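PDB 3VRH: putative uncharacterized protein PH0300 from Pyrococcus horikoshii, which catalyses the ATP-dependent 2-thiolation of 5-methyluridine in the T loop of tRNAs, a modification that stabilises these tRNAs against heat in thermophiles. Local coordinates for residues 56-61 with 199-204; 63-68 with 205-210; 179-184 with 195-200; 29-34 with 67-72. One frame throughout, in Å; residues are numbered along the deposited sequence.

Interaction 1: 56-61 with 199-204; sequences GGKDSA and VTEREV. With BCN (bicine), chain D.
The ammonium nitrogen K58 NZ is gripped by two carboxylates, one from each segment. Across the contact, K58 NZ forms a salt bridge of 2.8 Å with E201 OE2. Within its own helix, K58 NZ forms a second, of 3.1 Å, with the OD2 atom of neighbouring D59. E201 is met on the anti side of OE2, 28° out of the carboxylate plane, D59 on the syn side. The lysine runs out extended and then bends at its last torsion (chi4 -60°), which turns NZ back toward D59; a long flexible chain lets one ammonium group reach both acids. E201 has a second cation, for its OE1 pairs with K232. V204 fills in beside the charges: its CG1 lies 4.0 Å from K58 CG and 3.6 Å from D59 OD1, giving the lysine's hydrocarbon part an apolar neighbour. At the start of the same helix, 201-211, T200 and E203 form a capping box, with E203 N bonded to T200 OG1 and T200 N to E203 OE1. Bicine O4 accepts from S60 N at 3.0 Å and donates to S60 OG at 2.7 Å. A CB at G57 would come too close to O4, consistent with a loop that lets a ligand lie against its backbone. Residues 55-60 spell SGGKDS, the signature PP-loop of this ATPase family, and the bicine pocket shares A53 and G154 with the ATP site.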
# COMPACT_ATOMS: atom_id res chain seq x y z
N GLY A 56 15.12 -8.23 24.18
CA GLY A 56 15.66 -9.58 24.02
C GLY A 56 15.56 -10.06 22.57
O GLY A 56 16.15 -11.08 22.23
N GLY A 57 14.83 -9.33 21.73
CA GLY A 57 14.74 -9.60 20.30
C GLY A 57 16.02 -9.22 19.57
O GLY A 57 16.87 -8.51 20.13
N LYS A 58 16.18 -9.68 18.34
CA LYS A 58 17.43 -9.43 17.61
C LYS A 58 17.66 -7.95 17.28
O LYS A 58 18.81 -7.50 17.20
CB LYS A 58 17.45 -10.23 16.29
CG LYS A 58 16.41 -9.71 15.27
CD LYS A 58 16.35 -10.54 14.00
CE LYS A 58 15.38 -9.91 12.99
NZ LYS A 58 13.97 -9.80 13.51
N ASP A 59 16.58 -7.20 17.07
CA ASP A 59 16.67 -5.87 16.48
C ASP A 59 17.21 -4.83 17.46
O ASP A 59 18.12 -4.08 17.15
CB ASP A 59 15.32 -5.46 15.89
CG ASP A 59 14.79 -6.49 14.89
OD1 ASP A 59 15.36 -6.58 13.79
OD2 ASP A 59 13.85 -7.24 15.22
N SER A 60 16.62 -4.80 18.65
CA SER A 60 17.11 -3.94 19.69
C SER A 60 18.49 -4.40 20.17
O SER A 60 19.33 -3.58 20.55
CB SER A 60 16.11 -3.88 20.85
OG SER A 60 15.74 -5.17 21.28
N ALA A 61 18.75 -5.71 20.13
CA ALA A 61 20.05 -6.22 20.52
C ALA A 61 21.16 -5.74 19.60
O ALA A 61 22.22 -5.33 20.06
CB ALA A 61 20.05 -7.75 20.56
N VAL A 199 19.12 -0.75 7.04
CA VAL A 199 19.54 -2.14 6.92
C VAL A 199 18.29 -3.02 6.85
O VAL A 199 17.23 -2.67 7.38
CB VAL A 199 20.46 -2.60 8.08
CG1 VAL A 199 21.79 -1.90 8.02
CG2 VAL A 199 19.77 -2.37 9.43
N THR A 200 18.40 -4.16 6.18
CA THR A 200 17.26 -5.05 6.00
C THR A 200 17.18 -6.02 7.18
O THR A 200 18.14 -6.19 7.93
CB THR A 200 17.37 -5.86 4.70
OG1 THR A 200 18.48 -6.77 4.81
CG2 THR A 200 17.58 -4.93 3.48
N GLU A 201 16.02 -6.66 7.33
CA GLU A 201 15.83 -7.61 8.40
C GLU A 201 16.77 -8.80 8.23
O GLU A 201 17.31 -9.33 9.19
CB GLU A 201 14.37 -8.08 8.48
CG GLU A 201 14.14 -9.03 9.66
CD GLU A 201 12.71 -9.13 10.11
OE1 GLU A 201 11.81 -8.60 9.42
OE2 GLU A 201 12.47 -9.73 11.17
N ARG A 202 16.98 -9.18 6.98
CA ARG A 202 17.90 -10.24 6.62
C ARG A 202 19.35 -9.88 7.04
O ARG A 202 20.09 -10.72 7.55
CB ARG A 202 17.79 -10.44 5.12
CG ARG A 202 18.75 -11.37 4.49
CD ARG A 202 18.74 -11.10 2.98
NE ARG A 202 19.77 -11.89 2.34
CZ ARG A 202 20.80 -11.39 1.67
NH1 ARG A 202 20.92 -10.08 1.51
NH2 ARG A 202 21.69 -12.22 1.12
N GLU A 203 19.74 -8.62 6.83
CA GLU A 203 21.08 -8.18 7.27
C GLU A 203 21.19 -8.17 8.80
O GLU A 203 22.22 -8.52 9.35
CB GLU A 203 21.42 -6.82 6.67
CG GLU A 203 21.59 -6.90 5.17
CD GLU A 203 21.73 -5.55 4.51
OE1 GLU A 203 21.18 -4.56 5.03
OE2 GLU A 203 22.39 -5.50 3.46
N VAL A 204 20.12 -7.79 9.48
CA VAL A 204 20.09 -7.82 10.94
C VAL A 204 20.29 -9.24 11.45
O VAL A 204 21.16 -9.49 12.30
CB VAL A 204 18.81 -7.21 11.51
CG1 VAL A 204 18.76 -7.40 13.02
CG2 VAL A 204 18.72 -5.72 11.15
N1 BCN D . 12.43 -3.03 18.89
C1 BCN D . 12.53 -3.21 17.39
C2 BCN D . 11.25 -3.58 16.72
O21 BCN D . 10.18 -3.21 17.27
O22 BCN D . 11.25 -4.26 15.67
C3 BCN D . 12.68 -4.31 19.61
C4 BCN D . 13.39 -5.45 18.86
O4 BCN D . 14.12 -6.23 19.43
C5 BCN D . 13.41 -2.04 19.33
C6 BCN D . 13.23 -1.58 20.71
O6 BCN D . 13.75 -0.59 21.10

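Interaction 2: 63-68 with 205-210; sequences TAYVLK and VAYALA
The rings of Y65 and Y207 meet with their planes at 74° and their centroids 5.9 Å apart, the Y207 side chain spanning the gap to helix 58-69. The two side chains cross at about a right angle, and the pair is oblique, neither a clean stack nor a T-shape. At the edge of the Y207 ring, near its plane, lies Y65 CD1, 3.8 Å from Y207 CE1. What approaches the Y65 ring is the hydroxyl: Y207 OH comes within 3.4 Å of Y65 CE1, a van der Waals approach. The polar need of that oxygen is met by E31 of helix 23-40, so a tyrosine can here lay an apolar ring between two helices and still carry its hydroxyl to an acid.

V66 completes the seat from one residue further along. Its CG2 touches Y207 CE1 at 3.6 Å and is almost as near to CZ, coming in obliquely to the ring. With CG of Y207 anti to the backbone N (chi1 -172°), the ring reaches outward far enough to bridge backbones that stay well apart, the nearest CA atoms, those of Y65 and A208, being 9.0 Å from each other. The short branched valine can touch the ring with a single methyl, CG2, while the larger Y65 flanks its outer end.

Other helices pack on Y207: F30 of helix 23-40 stacks on it, and F26 and K27 of that helix also touch it; V62 packs from helix 58-69, and that helix turns A64 and L67 toward I74 of strand 73-80.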
# COMPACT_ATOMS: atom_id res chain seq x y z
N THR A 63 20.97 -3.21 17.65
CA THR A 63 21.01 -1.76 17.75
C THR A 63 21.98 -1.37 18.86
O THR A 63 22.93 -0.62 18.62
CB THR A 63 19.63 -1.15 18.06
OG1 THR A 63 18.72 -1.42 16.98
CG2 THR A 63 19.73 0.36 18.24
N ALA A 64 21.78 -1.91 20.05
CA ALA A 64 22.64 -1.56 21.19
C ALA A 64 24.06 -2.01 20.94
O ALA A 64 25.01 -1.33 21.31
CB ALA A 64 22.11 -2.16 22.47
N TYR A 65 24.20 -3.17 20.30
CA TYR A 65 25.50 -3.71 20.00
C TYR A 65 26.30 -2.76 19.10
O TYR A 65 27.46 -2.47 19.38
CB TYR A 65 25.40 -5.10 19.35
CG TYR A 65 26.75 -5.79 19.18
CD1 TYR A 65 27.62 -5.42 18.16
CD2 TYR A 65 27.16 -6.80 20.04
CE1 TYR A 65 28.84 -6.02 17.99
CE2 TYR A 65 28.41 -7.42 19.89
CZ TYR A 65 29.24 -7.02 18.86
OH TYR A 65 30.46 -7.62 18.68
N VAL A 66 25.68 -2.30 18.02
CA VAL A 66 26.38 -1.48 17.04
C VAL A 66 26.63 -0.05 17.52
O VAL A 66 27.71 0.49 17.31
CB VAL A 66 25.68 -1.47 15.65
CG1 VAL A 66 26.40 -0.54 14.68
CG2 VAL A 66 25.64 -2.87 15.06
N LEU A 67 25.63 0.56 18.16
CA LEU A 67 25.83 1.89 18.72
C LEU A 67 27.03 1.88 19.67
O LEU A 67 27.82 2.82 19.69
CB LEU A 67 24.59 2.37 19.47
CG LEU A 67 23.38 2.70 18.59
CD1 LEU A 67 22.27 3.23 19.44
CD2 LEU A 67 23.74 3.68 17.51
N LYS A 68 27.18 0.79 20.42
CA LYS A 68 28.29 0.61 21.36
C LYS A 68 29.60 0.49 20.62
O LYS A 68 30.58 1.18 20.94
CB LYS A 68 28.07 -0.65 22.22
CG LYS A 68 29.07 -0.82 23.36
CD LYS A 68 28.77 0.14 24.50
CE LYS A 68 29.79 -0.04 25.62
NZ LYS A 68 29.66 1.06 26.61
N VAL A 205 19.49 -10.18 10.94
CA VAL A 205 19.69 -11.59 11.28
C VAL A 205 21.14 -12.01 11.06
O VAL A 205 21.78 -12.57 11.96
CB VAL A 205 18.75 -12.53 10.48
CG1 VAL A 205 19.19 -14.00 10.67
CG2 VAL A 205 17.31 -12.34 10.93
N ALA A 206 21.69 -11.70 9.88
CA ALA A 206 23.06 -12.09 9.60
C ALA A 206 24.09 -11.44 10.55
O ALA A 206 25.10 -12.05 10.91
CB ALA A 206 23.40 -11.80 8.13
N TYR A 207 23.81 -10.22 10.97
CA TYR A 207 24.75 -9.53 11.84
C TYR A 207 24.77 -10.13 13.24
O TYR A 207 25.83 -10.42 13.78
CB TYR A 207 24.46 -8.04 11.89
CG TYR A 207 25.53 -7.27 12.63
CD1 TYR A 207 25.43 -7.04 13.99
CD2 TYR A 207 26.65 -6.81 11.97
CE1 TYR A 207 26.42 -6.34 14.68
CE2 TYR A 207 27.65 -6.11 12.64
CZ TYR A 207 27.52 -5.87 14.00
OH TYR A 207 28.50 -5.18 14.68
N ALA A 208 23.59 -10.32 13.82
CA ALA A 208 23.46 -10.95 15.13
C ALA A 208 24.19 -12.28 15.21
O ALA A 208 24.88 -12.57 16.17
CB ALA A 208 22.01 -11.17 15.48
N LEU A 209 24.03 -13.09 14.18
CA LEU A 209 24.62 -14.41 14.17
C LEU A 209 26.13 -14.28 14.04
O LEU A 209 26.87 -15.05 14.65
CB LEU A 209 24.02 -15.26 13.04
CG LEU A 209 22.49 -15.26 13.18
CD1 LEU A 209 21.77 -16.14 12.14
CD2 LEU A 209 22.07 -15.63 14.63
N ALA A 210 26.57 -13.28 13.28
CA ALA A 210 28.00 -13.07 13.09
C ALA A 210 28.68 -12.65 14.39
O ALA A 210 29.80 -13.07 14.66
CB ALA A 210 28.26 -12.05 12.00

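Interaction 3: 179-184 with 195-200; sequences GGPILP and PLYEVT
P181 and Y197 bring the two backbones to 6.0 Å between their CA atoms, where the loop preceding strand 182-183 meets a type I beta turn running from L196 to V199. This turn, closed by V199 N on L196 O at 3.2 Å, follows strand 191-193, which pairs antiparallel with 182-183 at the edge of the mixed sheet; backbone bonds of P181 with K194 and L183 with K192 carry that pairing up to the contact. G180 has a positive phi (92°), at which a CB would collide with the G179 oxygen, and this makes glycine the fitting residue.

Y197, the second residue of the turn, has CG anti to the backbone N (chi1 -155°), which carries the ring out from the turn to lie beneath the proline. P181 CB stands 3.9 Å from the ring centroid and 19° off the ring normal, a CH-pi contact over one face, and is displaced toward the CG side, 3.7 Å from Y197 CG. Further along the ring P181 N lies over the same face, 3.6 Å from Y197 CE1, and P181 CD comes near CZ. A rigid, flat-sided proline matches a flat ring well. V250 and L254 of helix 245-256 add apolar cover to the tyrosine. Replacing Y197 by an alanine would probably leave P181 without its aromatic platform and deprive E160 OE2, which also binds G180 N, of its hydroxyl partner. That shared carboxylate oxygen fits with how near the phenol tip runs to the glycine: Y197 OH sits 3.3 Å from G180 CA.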
# COMPACT_ATOMS: atom_id res chain seq x y z
N GLY A 179 6.04 8.77 10.68
CA GLY A 179 7.03 7.76 10.35
C GLY A 179 8.41 8.36 10.11
O GLY A 179 8.65 9.54 10.43
N GLY A 180 9.31 7.57 9.55
CA GLY A 180 10.66 8.03 9.28
C GLY A 180 11.59 7.70 10.43
O GLY A 180 11.15 7.20 11.47
N PRO A 181 12.88 8.00 10.26
CA PRO A 181 13.94 7.55 11.18
C PRO A 181 14.07 8.36 12.46
O PRO A 181 14.85 7.98 13.34
CB PRO A 181 15.22 7.70 10.34
CG PRO A 181 14.91 8.84 9.40
CD PRO A 181 13.41 8.81 9.15
N ILE A 182 13.32 9.46 12.57
CA ILE A 182 13.49 10.34 13.73
C ILE A 182 12.21 11.06 14.18
O ILE A 182 11.45 11.58 13.36
CB ILE A 182 14.62 11.38 13.51
CG1 ILE A 182 14.81 12.25 14.77
CG2 ILE A 182 14.37 12.21 12.24
CD1 ILE A 182 16.01 13.14 14.72
N LEU A 183 11.98 11.05 15.48
CA LEU A 183 10.93 11.84 16.10
C LEU A 183 11.62 12.81 17.07
O LEU A 183 12.03 12.42 18.16
CB LEU A 183 9.93 10.94 16.84
CG LEU A 183 9.22 9.85 16.02
CD1 LEU A 183 8.68 8.75 16.92
CD2 LEU A 183 8.09 10.40 15.15
N PRO A 184 11.77 14.08 16.65
CA PRO A 184 12.55 15.06 17.40
C PRO A 184 12.01 15.26 18.80
O PRO A 184 10.82 15.09 19.01
CB PRO A 184 12.37 16.35 16.59
CG PRO A 184 12.03 15.88 15.22
CD PRO A 184 11.22 14.64 15.41
N PRO A 195 18.34 3.91 14.16
CA PRO A 195 19.64 3.75 13.49
C PRO A 195 19.70 2.60 12.47
O PRO A 195 20.55 2.60 11.59
CB PRO A 195 20.60 3.46 14.66
CG PRO A 195 19.89 3.97 15.89
CD PRO A 195 18.44 3.78 15.63
N LEU A 196 18.81 1.62 12.60
CA LEU A 196 18.80 0.51 11.67
C LEU A 196 17.84 0.77 10.50
O LEU A 196 17.48 -0.16 9.77
CB LEU A 196 18.40 -0.78 12.38
CG LEU A 196 19.27 -1.23 13.56
CD1 LEU A 196 18.90 -2.66 13.93
CD2 LEU A 196 20.78 -1.08 13.25
N TYR A 197 17.45 2.03 10.32
CA TYR A 197 16.51 2.42 9.27
C TYR A 197 16.81 1.86 7.88
O TYR A 197 15.89 1.57 7.13
CB TYR A 197 16.39 3.94 9.18
CG TYR A 197 15.08 4.42 8.59
CD1 TYR A 197 13.89 4.34 9.31
CD2 TYR A 197 15.03 4.99 7.31
CE1 TYR A 197 12.68 4.77 8.77
CE2 TYR A 197 13.83 5.44 6.76
CZ TYR A 197 12.65 5.33 7.50
OH TYR A 197 11.45 5.78 6.95
N GLU A 198 18.09 1.72 7.53
CA GLU A 198 18.44 1.40 6.15
C GLU A 198 19.01 0.01 5.95
O GLU A 198 19.36 -0.37 4.82
CB GLU A 198 19.40 2.45 5.56
CG GLU A 198 18.84 3.87 5.61
CD GLU A 198 19.73 4.86 4.89
OE1 GLU A 198 20.64 5.42 5.53
OE2 GLU A 198 19.51 5.08 3.68
N VAL A 199 19.12 -0.75 7.04
CA VAL A 199 19.54 -2.14 6.92
C VAL A 199 18.29 -3.02 6.85
O VAL A 199 17.23 -2.67 7.38
CB VAL A 199 20.46 -2.60 8.08
CG1 VAL A 199 21.79 -1.90 8.02
CG2 VAL A 199 19.77 -2.37 9.43
N THR A 200 18.40 -4.16 6.18
CA THR A 200 17.26 -5.05 6.00
C THR A 200 17.18 -6.02 7.18
O THR A 200 18.14 -6.19 7.93
CB THR A 200 17.37 -5.86 4.70
OG1 THR A 200 18.48 -6.77 4.81
CG2 THR A 200 17.58 -4.93 3.48

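Interaction 4: 29-34 with 67-72; sequences YFERKV and LKKLGY
E31 OE1 takes a hydrogen bond from K69 NZ at 2.7 Å, a salt bridge between helix 23-40 and the last turn of helix 58-69, just ahead of the Schellman motif at G71. NZ meets OE1 on its syn side, 32° out of the carboxylate plane. K69 comes in fully extended, at about a right angle to the glutamate, and its CE also lies close to both carboxylate oxygens. OE1 has a second partner in the hydroxyl of Y207, so this one oxygen joins three helices; changing E31 to an alanine would probably leave the K69 ammonium without its mate and the Y207 hydroxyl without its acceptor.

Beside the ion pair the contact is apolar and sparse. L70 holds its CG anti to the carbonyl carbon (chi1 -72°), which swings the isobutyl group toward helix 23-40, and there CD1 lies 4.4 Å from V34 CG1. G71 follows with positive phi (102°), where only a residue without CB avoids L70 O comfortably; two bonds back into the last turn, Y72 N to L67 O and G71 N to K68 O, both 2.9 Å, close the Schellman motif as the chain leaves the helix. L70 CD1 also rests 4.0 Å from the backbone oxygen E31 O.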
# COMPACT_ATOMS: atom_id res chain seq x y z
N TYR A 29 30.66 -3.61 6.73
CA TYR A 29 29.63 -3.01 5.88
C TYR A 29 28.41 -2.60 6.72
O TYR A 29 27.87 -1.50 6.56
CB TYR A 29 29.24 -3.97 4.75
CG TYR A 29 27.84 -3.81 4.20
CD1 TYR A 29 26.77 -4.49 4.78
CD2 TYR A 29 27.59 -2.98 3.11
CE1 TYR A 29 25.49 -4.34 4.29
CE2 TYR A 29 26.30 -2.83 2.60
CZ TYR A 29 25.25 -3.52 3.20
OH TYR A 29 23.96 -3.40 2.74
N PHE A 30 27.99 -3.47 7.63
CA PHE A 30 26.76 -3.22 8.38
C PHE A 30 26.96 -2.03 9.31
O PHE A 30 26.11 -1.13 9.39
CB PHE A 30 26.38 -4.47 9.17
CG PHE A 30 25.03 -4.39 9.84
CD1 PHE A 30 24.90 -3.87 11.12
CD2 PHE A 30 23.89 -4.92 9.23
CE1 PHE A 30 23.67 -3.83 11.75
CE2 PHE A 30 22.66 -4.87 9.86
CZ PHE A 30 22.56 -4.33 11.13
N GLU A 31 28.09 -2.02 9.99
CA GLU A 31 28.42 -0.95 10.92
C GLU A 31 28.58 0.39 10.20
O GLU A 31 28.12 1.43 10.69
CB GLU A 31 29.70 -1.33 11.70
CG GLU A 31 29.50 -2.49 12.68
CD GLU A 31 30.77 -3.34 12.87
OE1 GLU A 31 30.65 -4.50 13.33
OE2 GLU A 31 31.87 -2.86 12.54
N ARG A 32 29.22 0.36 9.03
CA ARG A 32 29.33 1.58 8.22
C ARG A 32 27.97 2.10 7.77
O ARG A 32 27.70 3.29 7.86
CB ARG A 32 30.19 1.32 6.99
CG ARG A 32 31.65 1.14 7.29
CD ARG A 32 32.41 0.68 6.06
NE ARG A 32 33.85 0.60 6.31
CZ ARG A 32 34.67 1.63 6.23
NH1 ARG A 32 34.21 2.83 5.90
NH2 ARG A 32 35.97 1.47 6.47
N LYS A 33 27.13 1.21 7.26
CA LYS A 33 25.78 1.61 6.83
C LYS A 33 25.01 2.28 7.97
O LYS A 33 24.38 3.32 7.79
CB LYS A 33 25.00 0.41 6.31
CG LYS A 33 23.68 0.78 5.64
CD LYS A 33 23.27 -0.29 4.62
CE LYS A 33 23.00 0.31 3.24
NZ LYS A 33 22.68 -0.73 2.18
N VAL A 34 25.08 1.70 9.16
CA VAL A 34 24.36 2.27 10.29
C VAL A 34 24.94 3.64 10.62
O VAL A 34 24.21 4.60 10.88
CB VAL A 34 24.41 1.34 11.53
CG1 VAL A 34 23.81 2.03 12.74
CG2 VAL A 34 23.66 0.03 11.24
N LEU A 67 25.63 0.56 18.16
CA LEU A 67 25.83 1.89 18.72
C LEU A 67 27.03 1.88 19.67
O LEU A 67 27.82 2.82 19.69
CB LEU A 67 24.59 2.37 19.47
CG LEU A 67 23.38 2.70 18.59
CD1 LEU A 67 22.27 3.23 19.44
CD2 LEU A 67 23.74 3.68 17.51
N LYS A 68 27.18 0.79 20.42
CA LYS A 68 28.29 0.61 21.36
C LYS A 68 29.60 0.49 20.62
O LYS A 68 30.58 1.18 20.94
CB LYS A 68 28.07 -0.65 22.22
CG LYS A 68 29.07 -0.82 23.36
CD LYS A 68 28.77 0.14 24.50
CE LYS A 68 29.79 -0.04 25.62
NZ LYS A 68 29.66 1.06 26.61
N LYS A 69 29.64 -0.40 19.63
CA LYS A 69 30.84 -0.61 18.83
C LYS A 69 31.26 0.67 18.09
O LYS A 69 32.45 0.97 17.94
CB LYS A 69 30.65 -1.77 17.87
CG LYS A 69 31.90 -2.15 17.10
CD LYS A 69 31.72 -3.48 16.39
CE LYS A 69 32.98 -3.86 15.62
NZ LYS A 69 32.87 -5.11 14.83
N LEU A 70 30.27 1.45 17.67
CA LEU A 70 30.54 2.72 16.99
C LEU A 70 31.08 3.78 17.94
O LEU A 70 31.60 4.80 17.49
CB LEU A 70 29.29 3.25 16.28
CG LEU A 70 28.91 2.47 15.02
CD1 LEU A 70 27.74 3.12 14.27
CD2 LEU A 70 30.13 2.33 14.12
N GLY A 71 30.95 3.56 19.24
CA GLY A 71 31.50 4.49 20.21
C GLY A 71 30.50 5.42 20.87
O GLY A 71 30.89 6.43 21.44
N TYR A 72 29.21 5.09 20.80
CA TYR A 72 28.20 5.92 21.44
C TYR A 72 28.05 5.60 22.92
O TYR A 72 28.45 4.54 23.38
CB TYR A 72 26.85 5.78 20.71
CG TYR A 72 26.88 6.47 19.37
CD1 TYR A 72 27.36 5.82 18.25
CD2 TYR A 72 26.47 7.79 19.24
CE1 TYR A 72 27.41 6.45 17.02
CE2 TYR A 72 26.53 8.44 18.03
CZ TYR A 72 27.00 7.76 16.92
OH TYR A 72 27.07 8.39 15.70

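How the interactions relate
Interactions 1 and 2 are successive contacts of one helix pair, 58-69 with 201-211, their centres 7 Å apart and joined where K58 CD packs 3.7 Å from V205 CG2. Interaction 4 lays helix 23-40 against the far part of 58-69; the bond of Y207 OH to E31 OE1, 2.6 Å, ties it to interaction 2, and E203 OE2 to Y29 OH, 2.7 Å, to interaction 1. Interaction 3 shares V199 and T200 with interaction 1, and its L196 CD1 lies 3.6 Å from D59 O. Interaction 1 alone touches bicine, and the D59 side chain is about 4 Å from G154 of the ATP site; those of Y65 and Y197 stand about 11 Å from bicine.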